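Local coordinates for heterodimeric restriction endonuclease R.BspD6I small subunit (Bacillus sp., PDB 2P14), which probably cleaves DNA as the catalytic subunit of a heterodimeric type IIS restriction endonuclease, acting in complex with a site-specific nickase subunit, at residues P154-L157 / K158-I162; L5-Y8 / E9-K13; L115-A118 / R119-F123. All coordinates share one frame; numbering follows the deposited sequence. Where two conformers were deposited one is given.

Interaction 1: P154-L157 / K158-I162; sequences PNKL and KEILI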
loop_
_atom_site.group_PDB
_atom_site.type_symbol
_atom_site.label_atom_id
_atom_site.label_comp_id
_atom_site.label_asym_id
_atom_site.label_seq_id
_atom_site.Cartn_x
_atom_site.Cartn_y
_atom_site.Cartn_z
ATOM N N PRO A 154 9.086 -7.191 -10.547
ATOM C CA PRO A 154 8.573 -7.249 -9.166
ATOM C C PRO A 154 9.696 -7.430 -8.130
ATOM O O PRO A 154 9.586 -6.921 -7.013
ATOM C CB PRO A 154 7.669 -8.484 -9.181
ATOM C CG PRO A 154 7.212 -8.594 -10.634
ATOM C CD PRO A 154 8.456 -8.205 -11.410
ATOM N N ASN A 155 10.784 -8.118 -8.490
ATOM C CA ASN A 155 11.865 -8.308 -7.537
ATOM C C ASN A 155 12.595 -7.021 -7.161
ATOM O O ASN A 155 13.107 -6.910 -6.043
ATOM C CB ASN A 155 12.846 -9.362 -8.047
ATOM C CG ASN A 155 12.151 -10.648 -8.416
ATOM O OD1 ASN A 155 12.209 -11.116 -9.576
ATOM N ND2 ASN A 155 11.471 -11.236 -7.441
ATOM N N LYS A 156 12.636 -6.064 -8.097
ATOM C CA LYS A 156 13.163 -4.746 -7.796
ATOM C C LYS A 156 12.240 -4.023 -6.809
ATOM O O LYS A 156 12.726 -3.347 -5.878
ATOM C CB LYS A 156 13.379 -3.937 -9.081
ATOM C CG LYS A 156 13.945 -2.540 -8.848
ATOM C CD LYS A 156 14.129 -1.753 -10.144
ATOM C CE LYS A 156 14.671 -0.363 -9.814
ATOM N NZ LYS A 156 15.159 0.388 -11.032
ATOM N N LEU A 157 10.932 -4.146 -7.000
ATOM C CA LEU A 157 9.991 -3.583 -6.050
ATOM C C LEU A 157 10.180 -4.220 -4.668
ATOM O O LEU A 157 10.155 -3.517 -3.649
ATOM C CB LEU A 157 8.542 -3.736 -6.541
ATOM C CG LEU A 157 7.448 -3.203 -5.596
ATOM C CD1 LEU A 157 7.716 -1.746 -5.215
ATOM C CD2 LEU A 157 6.077 -3.372 -6.260
ATOM N N LYS A 158 10.371 -5.546 -4.610
ATOM C CA LYS A 158 10.637 -6.179 -3.308
ATOM C C LYS A 158 11.886 -5.570 -2.630
ATOM O O LYS A 158 11.861 -5.262 -1.422
ATOM C CB LYS A 158 10.781 -7.705 -3.456
ATOM C CG LYS A 158 10.830 -8.387 -2.068
ATOM C CD LYS A 158 10.898 -9.898 -2.116
ATOM C CE LYS A 158 12.370 -10.305 -2.027
ATOM N NZ LYS A 158 12.523 -11.784 -2.014
ATOM N N GLU A 159 12.976 -5.410 -3.389
ATOM C CA GLU A 159 14.194 -4.824 -2.804
ATOM C C GLU A 159 13.954 -3.414 -2.257
ATOM O O GLU A 159 14.466 -3.046 -1.186
ATOM C CB GLU A 159 15.326 -4.810 -3.827
ATOM C CG GLU A 159 15.922 -6.178 -4.112
ATOM C CD GLU A 159 17.078 -6.084 -5.086
ATOM O OE1 GLU A 159 17.313 -4.971 -5.614
ATOM O OE2 GLU A 159 17.746 -7.121 -5.318
ATOM N N ILE A 160 13.163 -2.625 -2.986
ATOM C CA ILE A 160 12.874 -1.256 -2.562
ATOM C C ILE A 160 12.039 -1.278 -1.274
ATOM O O ILE A 160 12.327 -0.530 -0.334
ATOM C CB ILE A 160 12.154 -0.482 -3.676
ATOM C CG1 ILE A 160 13.135 -0.114 -4.788
ATOM C CG2 ILE A 160 11.469 0.768 -3.142
ATOM C CD1 ILE A 160 12.449 0.090 -6.123
ATOM N N LEU A 161 11.015 -2.129 -1.237
ATOM C CA LEU A 161 10.172 -2.223 -0.026
ATOM C C LEU A 161 11.019 -2.636 1.185
ATOM O O LEU A 161 10.832 -2.090 2.282
ATOM C CB LEU A 161 9.022 -3.204 -0.244
ATOM C CG LEU A 161 7.938 -2.737 -1.224
ATOM C CD1 LEU A 161 6.915 -3.833 -1.341
ATOM C CD2 LEU A 161 7.286 -1.404 -0.750
ATOM N N ILE A 162 11.977 -3.554 0.990
ATOM C CA ILE A 162 12.833 -3.989 2.116
ATOM C C ILE A 162 13.710 -2.815 2.583
ATOM O O ILE A 162 13.852 -2.595 3.789
ATOM C CB ILE A 162 13.673 -5.224 1.737
ATOM C CG1 ILE A 162 12.724 -6.419 1.539
ATOM C CG2 ILE A 162 14.775 -5.487 2.793
ATOM C CD1 ILE A 162 13.410 -7.652 0.943
#
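L157 and L161, one helical turn apart, show how an amphipathic helix sorts its side chains: CD1 of L157 lies 4.1 Å from CG of L161, the two leucines meeting at a slant on the buried side. CG of L157 stands anti to its own backbone nitrogen (chi1 179°), which carries its branch along the helix toward L161. On the next face round, K156 meets I160 in the same i to i+4 spacing, its CG, the second methylene of the chain, 4.1 Å from CD1 of I160. That isoleucine methyl also rests 3.5 Å from O of K156, so the ethyl arm of I160 covers a carbonyl already used by the backbone. Beneath these contacts run four successive i to i+4 hydrogen bonds, the last from L161 N to L157 O at 2.9 Å. The lysine ends reach out from this frame, K156 to a salt bridge with E150 and K158 to one with E103. In the fold, helix 154-165 sets L157 and L161 on I70 of strand 69-75, while L157 and I160 both touch L141 of helix 135-146 and K158 lies against Y105 of strand 104-110.

Interaction 2: L5-Y8 / E9-K13; sequences LDFY and EEVEK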
loop_
_atom_site.group_PDB
_atom_site.type_symbol
_atom_site.label_atom_id
_atom_site.label_comp_id
_atom_site.label_asym_id
_atom_site.label_seq_id
_atom_site.Cartn_x
_atom_site.Cartn_y
_atom_site.Cartn_z
ATOM N N LEU A 5 -2.004 8.039 -12.055
ATOM C CA LEU A 5 -1.396 8.835 -10.988
ATOM C C LEU A 5 -2.093 10.172 -10.799
ATOM O O LEU A 5 -2.362 10.584 -9.660
ATOM C CB LEU A 5 0.122 9.008 -11.204
ATOM C CG LEU A 5 0.907 7.697 -11.300
ATOM C CD1 LEU A 5 2.402 8.001 -11.430
ATOM C CD2 LEU A 5 0.643 6.783 -10.086
ATOM N N ASP A 6 -2.399 10.851 -11.912
ATOM C CA ASP A 6 -3.102 12.146 -11.857
ATOM C C ASP A 6 -4.500 11.983 -11.270
ATOM O O ASP A 6 -5.013 12.909 -10.642
ATOM C CB ASP A 6 -3.214 12.790 -13.254
ATOM C CG ASP A 6 -1.873 13.191 -13.842
ATOM O OD1 ASP A 6 -0.894 13.343 -13.085
ATOM O OD2 ASP A 6 -1.828 13.348 -15.088
ATOM N N PHE A 7 -5.123 10.822 -11.498
ATOM C CA PHE A 7 -6.490 10.618 -10.984
ATOM C C PHE A 7 -6.547 10.657 -9.451
ATOM O O PHE A 7 -7.582 10.977 -8.866
ATOM C CB PHE A 7 -7.168 9.357 -11.540
ATOM C CG PHE A 7 -8.630 9.237 -11.142
ATOM C CD1 PHE A 7 -9.608 9.959 -11.811
ATOM C CD2 PHE A 7 -8.999 8.379 -10.111
ATOM C CE1 PHE A 7 -10.964 9.854 -11.435
ATOM C CE2 PHE A 7 -10.347 8.273 -9.717
ATOM C CZ PHE A 7 -11.321 8.999 -10.377
ATOM N N TYR A 8 -5.451 10.349 -8.774
ATOM C CA TYR A 8 -5.456 10.521 -7.309
ATOM C C TYR A 8 -5.907 11.903 -6.868
ATOM O O TYR A 8 -6.478 12.048 -5.790
ATOM C CB TYR A 8 -4.074 10.239 -6.703
ATOM C CG TYR A 8 -3.762 8.773 -6.514
ATOM C CD1 TYR A 8 -2.697 8.164 -7.211
ATOM C CD2 TYR A 8 -4.512 7.990 -5.628
ATOM C CE1 TYR A 8 -2.365 6.830 -7.018
ATOM C CE2 TYR A 8 -4.198 6.626 -5.455
ATOM C CZ TYR A 8 -3.129 6.067 -6.144
ATOM O OH TYR A 8 -2.816 4.761 -5.939
ATOM N N GLU A 9 -5.697 12.916 -7.715
ATOM C CA GLU A 9 -6.061 14.288 -7.343
ATOM C C GLU A 9 -7.555 14.556 -7.583
ATOM O O GLU A 9 -8.055 15.637 -7.227
ATOM C CB GLU A 9 -5.166 15.311 -8.082
ATOM C CG GLU A 9 -3.663 15.012 -7.943
ATOM C CD GLU A 9 -3.249 14.721 -6.498
ATOM O OE1 GLU A 9 -3.857 15.297 -5.565
ATOM O OE2 GLU A 9 -2.334 13.874 -6.284
ATOM N N GLU A 10 -8.258 13.579 -8.158
ATOM C CA GLU A 10 -9.720 13.676 -8.389
ATOM C C GLU A 10 -10.520 12.778 -7.454
ATOM O O GLU A 10 -11.723 12.913 -7.337
ATOM C CB GLU A 10 -10.091 13.351 -9.834
ATOM C CG GLU A 10 -9.326 14.133 -10.876
ATOM C CD GLU A 10 -9.423 15.661 -10.686
ATOM O OE1 GLU A 10 -10.527 16.171 -10.370
ATOM O OE2 GLU A 10 -8.397 16.350 -10.850
ATOM N N VAL A 11 -9.845 11.874 -6.761
ATOM C CA VAL A 11 -10.525 10.883 -5.913
ATOM C C VAL A 11 -11.481 11.556 -4.912
ATOM O O VAL A 11 -12.595 11.069 -4.660
ATOM C CB VAL A 11 -9.471 10.007 -5.198
ATOM C CG1 VAL A 11 -10.028 9.342 -3.925
ATOM C CG2 VAL A 11 -8.897 8.992 -6.161
ATOM N N GLU A 12 -11.050 12.681 -4.328
ATOM C CA GLU A 12 -11.855 13.310 -3.256
ATOM C C GLU A 12 -13.119 13.989 -3.758
ATOM O O GLU A 12 -13.982 14.370 -2.963
ATOM C CB GLU A 12 -11.007 14.225 -2.340
ATOM C CG GLU A 12 -9.756 13.453 -1.853
ATOM C CD GLU A 12 -9.311 13.734 -0.434
ATOM O OE1 GLU A 12 -8.269 14.405 -0.268
ATOM O OE2 GLU A 12 -9.973 13.242 0.508
ATOM N N LYS A 13 -13.225 14.097 -5.079
ATOM C CA LYS A 13 -14.406 14.706 -5.709
ATOM C C LYS A 13 -15.373 13.681 -6.309
ATOM O O LYS A 13 -16.379 14.043 -6.941
ATOM C CB LYS A 13 -13.962 15.741 -6.757
ATOM C CG LYS A 13 -13.416 17.005 -6.105
ATOM C CD LYS A 13 -12.812 17.994 -7.067
ATOM C CE LYS A 13 -11.452 17.571 -7.527
ATOM N NZ LYS A 13 -11.150 18.326 -8.807
HETATM O O HOH W 1 -6.206 15.057 -12.216
#
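F7 spans two residues of the following turn: its CE1 meets CB of E10 at 3.9 Å and its CE2 meets CG2 of V11 at the same distance. Both approach the ring obliquely, and with CG trans to the backbone nitrogen (chi1 -173°) the ring is directed along the chain toward them. The carbonyl oxygen of F7 takes a hydrogen bond from E10 N at 2.8 Å and a weak one from V11 N. Were F7 an alanine, CB of E10 and CG2 of V11 would probably lose their shared partner and a gap open beside N24 and R27 of helix 17-32. Y8 turns the other way, burying its ring against helix 135-146 and hydrogen-bonding T25 through its hydroxyl. E9 gives its N-H to D6 O at 3.0 Å, and its chain, bent at chi2 (-48°), brings OE2 back to 4.1 Å from CB of Y8, where K139 pairs with the carboxylate. A water donates to both D6 O and E10 OE2, while E10 OE1 accepts K13 NZ at 2.7 Å on its syn side. The chemistry is divided: aromatic rings turn to neighbouring helices, while the lysine-paired carboxylates of E9 and E10 are likely to stay ionised.

Interaction 3: L115-A118 / R119-F123; sequences LSFA and RHIGF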
loop_
_atom_site.group_PDB
_atom_site.type_symbol
_atom_site.label_atom_id
_atom_site.label_comp_id
_atom_site.label_asym_id
_atom_site.label_seq_id
_atom_site.Cartn_x
_atom_site.Cartn_y
_atom_site.Cartn_z
ATOM N N LEU A 115 2.092 9.450 13.037
ATOM C CA LEU A 115 3.198 8.887 13.804
ATOM C C LEU A 115 2.750 7.749 14.743
ATOM O O LEU A 115 3.444 6.756 14.867
ATOM C CB LEU A 115 3.891 10.002 14.568
ATOM C CG LEU A 115 5.365 9.861 14.879
ATOM C CD1 LEU A 115 6.230 9.688 13.624
ATOM C CD2 LEU A 115 5.742 11.133 15.643
ATOM N N SER A 116 1.579 7.864 15.387
ATOM C CA SER A 116 1.100 6.778 16.239
ATOM C C SER A 116 0.811 5.515 15.430
ATOM O O SER A 116 1.089 4.422 15.875
ATOM C CB SER A 116 -0.135 7.188 17.035
ATOM O OG SER A 116 0.159 8.305 17.838
ATOM N N PHE A 117 0.252 5.685 14.234
ATOM C CA PHE A 117 0.071 4.561 13.315
ATOM C C PHE A 117 1.434 3.933 12.942
ATOM O O PHE A 117 1.577 2.727 12.955
ATOM C CB PHE A 117 -0.650 5.032 12.055
ATOM C CG PHE A 117 -0.838 3.953 11.004
ATOM C CD1 PHE A 117 -1.819 2.966 11.137
ATOM C CD2 PHE A 117 0.004 3.924 9.887
ATOM C CE1 PHE A 117 -1.977 1.990 10.157
ATOM C CE2 PHE A 117 -0.140 2.953 8.919
ATOM C CZ PHE A 117 -1.142 1.991 9.044
ATOM N N ALA A 118 2.411 4.776 12.604
ATOM C CA ALA A 118 3.755 4.269 12.248
ATOM C C ALA A 118 4.401 3.508 13.400
ATOM O O ALA A 118 5.048 2.483 13.182
ATOM C CB ALA A 118 4.653 5.408 11.814
ATOM N N ARG A 119 4.210 4.012 14.619
ATOM C CA ARG A 119 4.684 3.288 15.802
ATOM C C ARG A 119 4.039 1.912 15.940
ATOM O O ARG A 119 4.719 0.919 16.265
ATOM C CB ARG A 119 4.512 4.140 17.077
ATOM C CG ARG A 119 5.473 5.339 17.108
ATOM C CD ARG A 119 5.245 6.109 18.396
ATOM N NE ARG A 119 5.863 7.420 18.355
ATOM C CZ ARG A 119 5.179 8.553 18.357
ATOM N NH1 ARG A 119 3.843 8.530 18.414
ATOM N NH2 ARG A 119 5.827 9.710 18.326
ATOM N N HIS A 120 2.730 1.851 15.673
ATOM C CA HIS A 120 1.998 0.594 15.702
ATOM C C HIS A 120 2.491 -0.419 14.685
ATOM O O HIS A 120 2.755 -1.577 15.019
ATOM C CB HIS A 120 0.498 0.863 15.451
ATOM C CG HIS A 120 -0.375 -0.322 15.722
ATOM N ND1 HIS A 120 -0.675 -0.728 17.009
ATOM C CD2 HIS A 120 -1.016 -1.177 14.895
ATOM C CE1 HIS A 120 -1.459 -1.790 16.953
ATOM N NE2 HIS A 120 -1.675 -2.086 15.687
ATOM N N ILE A 121 2.569 -0.003 13.412
ATOM C CA ILE A 121 2.916 -0.967 12.345
ATOM C C ILE A 121 4.403 -1.279 12.307
ATOM O O ILE A 121 4.819 -2.192 11.598
ATOM C CB ILE A 121 2.463 -0.501 10.939
ATOM C CG1 ILE A 121 3.161 0.839 10.598
ATOM C CG2 ILE A 121 0.927 -0.431 10.909
ATOM C CD1 ILE A 121 3.205 1.190 9.104
ATOM N N GLY A 122 5.187 -0.500 13.049
ATOM C CA GLY A 122 6.615 -0.779 13.159
ATOM C C GLY A 122 6.983 -1.716 14.294
ATOM O O GLY A 122 8.173 -1.951 14.549
ATOM N N PHE A 123 5.972 -2.284 14.971
ATOM C CA PHE A 123 6.203 -3.128 16.164
ATOM C C PHE A 123 7.031 -4.394 15.895
ATOM O O PHE A 123 7.945 -4.736 16.678
ATOM C CB PHE A 123 4.866 -3.499 16.834
ATOM C CG PHE A 123 5.043 -4.398 18.035
ATOM C CD1 PHE A 123 5.480 -3.879 19.244
ATOM C CD2 PHE A 123 4.839 -5.773 17.930
ATOM C CE1 PHE A 123 5.678 -4.727 20.377
ATOM C CE2 PHE A 123 5.034 -6.622 19.047
ATOM C CZ PHE A 123 5.433 -6.096 20.267
HETATM O O HOH W 2 2.048 7.153 19.789
#
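From L115 to G122 the backbone makes four consecutive i to i+4 hydrogen bonds, near-straight from R119 N to L115 O and from I121 N to F117 O, but distinctly bent at G122 N to A118 O (130°), where G122 is the first residue to depart from helical torsions. The side chains pair on two faces of this short helix. Toward the inside, F117 and I121 form a CH-pi contact: CG2 of I121 sits over one face of the phenyl ring, 4.0 Å from its centroid and displaced toward the rim, while CD1 of the same isoleucine reaches CE2 of F117 at 3.8 Å. I121 takes the crowded position for CG1, between backbone N and carbonyl carbon (chi1 61°); this tucks CG1 in at 3.4 Å from F117 O and leaves CG2 on the ring side. Helix 115-121 is the connection of a beta-alpha-beta unit, linking the parallel strands 104-110 and 130-134 in the mixed sheet of a protein assigned to the PD-(D/E)XK nuclease clan. F117 meets the ring of F108 on the first strand with planes at about 45°, and I121 touches V130 and P132 on the second. On another face, R119 reaches back over the preceding turn, extended from CG to NE. Its guanidinium lays one face on L115, with CZ 3.7 Å from CG of the leucine. The N-H groups lie in the guanidinium plane, so a leucine over one face leaves them able to bond at the edge: NH2 makes a salt bridge with E175 of helix 174-184, the same helix whose L178 touches L115. Further round, CB of H120 lies 3.3 Å from F117 O, and its side chain touches L83 and D88 of helix 80-98.

The three contacts are each local, yet the same elements of the fold serve more than one. Helix 135-146 receives L157 and I160 of interaction 1 as well as L5 and Y8 of interaction 2, so it stands between two regions whose centres are 26 Å apart. Strand 104-110 likewise links interaction 1, through Y105, with interaction 3, through F108; their nearest atoms are about 11 Å apart and their centres 21 Å. Interactions 2 and 3 are the most widely separated, with centres 27 Å apart. None touches another. Relatives in the PD-(D/E)XK clan carry their catalytic residues on the central sheet; interactions 1 and 3 rest helices against its strands, whereas interaction 2 packs on helices 17-32 and 135-146.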